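Local coordinates for bacterial Pleckstrin homology domain-containing protein (Shewanella loihica PV-4, PDB 3DCX), which is of unknown function but belongs to the bacterial pleckstrin-homology domain family, related in fold to the PH domains of eukaryotes, at residues Glu6-Leu9 with Asp10-Ala13. Numbering follows the deposited sequence.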
loop_
_atom_site.group_PDB
_atom_site.type_symbol
_atom_site.label_atom_id
_atom_site.label_comp_id
_atom_site.label_asym_id
_atom_site.label_seq_id
_atom_site.Cartn_x
_atom_site.Cartn_y
_atom_site.Cartn_z
ATOM N N GLU A 6 -2.008 30.978 -14.799
ATOM C CA GLU A 6 -2.799 30.739 -13.591
ATOM C C GLU A 6 -4.299 30.826 -13.909
ATOM O O GLU A 6 -4.722 31.679 -14.679
ATOM C CB GLU A 6 -2.413 31.739 -12.498
ATOM C CG GLU A 6 -2.549 31.194 -11.078
ATOM C CD GLU A 6 -2.054 32.175 -10.002
ATOM O OE1 GLU A 6 -1.039 32.879 -10.243
ATOM O OE2 GLU A 6 -2.691 32.246 -8.916
ATOM N N VAL A 7 -5.087 29.926 -13.325
ATOM C CA VAL A 7 -6.529 29.855 -13.573
ATOM C C VAL A 7 -7.305 30.436 -12.398
ATOM O O VAL A 7 -6.972 30.196 -11.241
ATOM C CB VAL A 7 -6.985 28.407 -13.821
ATOM C CG1 VAL A 7 -8.490 28.344 -14.025
ATOM C CG2 VAL A 7 -6.260 27.820 -15.030
ATOM N N ASN A 8 -8.335 31.217 -12.695
ATOM C CA ASN A 8 -9.169 31.786 -11.665
ATOM C C ASN A 8 -9.883 30.697 -10.875
ATOM O O ASN A 8 -10.668 29.942 -11.451
ATOM C CB ASN A 8 -10.209 32.713 -12.283
ATOM C CG ASN A 8 -11.108 33.340 -11.245
ATOM O OD1 ASN A 8 -12.012 32.705 -10.749
ATOM N ND2 ASN A 8 -10.853 34.602 -10.917
ATOM N N LEU A 9 -9.638 30.652 -9.571
ATOM C CA LEU A 9 -10.118 29.567 -8.727
ATOM C C LEU A 9 -11.590 29.699 -8.359
ATOM O O LEU A 9 -12.203 28.717 -8.002
ATOM C CB LEU A 9 -9.286 29.473 -7.446
ATOM C CG LEU A 9 -7.806 29.093 -7.559
ATOM C CD1 LEU A 9 -7.212 28.916 -6.156
ATOM C CD2 LEU A 9 -7.610 27.834 -8.417
ATOM N N ASP A 10 -12.161 30.895 -8.450
ATOM C CA ASP A 10 -13.584 31.073 -8.197
ATOM C C ASP A 10 -14.418 30.462 -9.312
ATOM O O ASP A 10 -15.357 29.731 -9.049
ATOM C CB ASP A 10 -13.934 32.550 -8.045
ATOM C CG ASP A 10 -13.236 33.191 -6.879
ATOM O OD1 ASP A 10 -13.385 32.681 -5.750
ATOM O OD2 ASP A 10 -12.529 34.195 -7.099
ATOM N N GLU A 11 -14.058 30.753 -10.553
ATOM C CA GLU A 11 -14.742 30.163 -11.689
ATOM C C GLU A 11 -14.487 28.674 -11.743
ATOM O O GLU A 11 -15.424 27.910 -11.980
ATOM C CB GLU A 11 -14.299 30.828 -12.994
ATOM C CG GLU A 11 -14.744 32.300 -13.111
ATOM C CD GLU A 11 -14.039 33.077 -14.237
ATOM O OE1 GLU A 11 -13.218 32.496 -14.971
ATOM O OE2 GLU A 11 -14.311 34.292 -14.391
ATOM N N LEU A 12 -13.243 28.251 -11.485
ATOM C CA LEU A 12 -12.884 26.811 -11.579
ATOM C C LEU A 12 -13.675 26.002 -10.578
ATOM O O LEU A 12 -14.170 24.915 -10.891
ATOM C CB LEU A 12 -11.375 26.583 -11.382
ATOM C CG LEU A 12 -10.809 25.192 -11.659
ATOM C CD1 LEU A 12 -11.258 24.676 -13.036
ATOM C CD2 LEU A 12 -9.281 25.160 -11.519
ATOM N N ALA A 13 -13.821 26.562 -9.387
ATOM C CA ALA A 13 -14.565 25.926 -8.298
ATOM C C ALA A 13 -16.038 25.731 -8.652
ATOM O O ALA A 13 -16.652 24.735 -8.277
ATOM C CB ALA A 13 -14.433 26.772 -7.026
#
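Asn8 caps the first turn of helix 9-16 by accepting the backbone N-H of Glu11. The bond from Glu11 N to Asn8 OD1 is 2.8 Å long and nearly straight (170° at the hydrogen), and it arrives in the plane of the side-chain carbonyl. Asn8 CG lies anti to its own backbone N (chi1 -180°), which carries the amide forward over the helix end; Asp10 N lies 2.9 Å from Asn8 OD1. The side chains of Asp10 and Glu11 border this oxygen on its helix side: Asp10 CB comes to 3.3 Å from Asn8 OD1, with the Asp10 carboxylate turned 56° from the amide plane, and Glu11 CG to 3.6 Å from the same oxygen.

The main-chain bonds of the first turn follow. Leu12 N donates to Asn8 O at 3.1 Å, and Ala13 N to Leu9 O at 3.0 Å, both spanning four residues as in an alpha-helix.

Apolar contacts occupy another side of the turn. Val7 CG1 meets Leu12 CD2 at 4.1 Å, the two side chains crossing at about a right angle; Leu9 CD2 makes a looser approach to the same methyl. Leu12 is buried, reaching Leu26 and Ala29 of strand 26-32 and Met36 and Val38 of strand 35-40.

Together these features define an asparagine N-cap joined to a hydrophobic staple between Val7 (N') and Leu12 (N4), at the turn from edge strand 5-6 into a short helix packed on the antiparallel sheet of this PH-like domain.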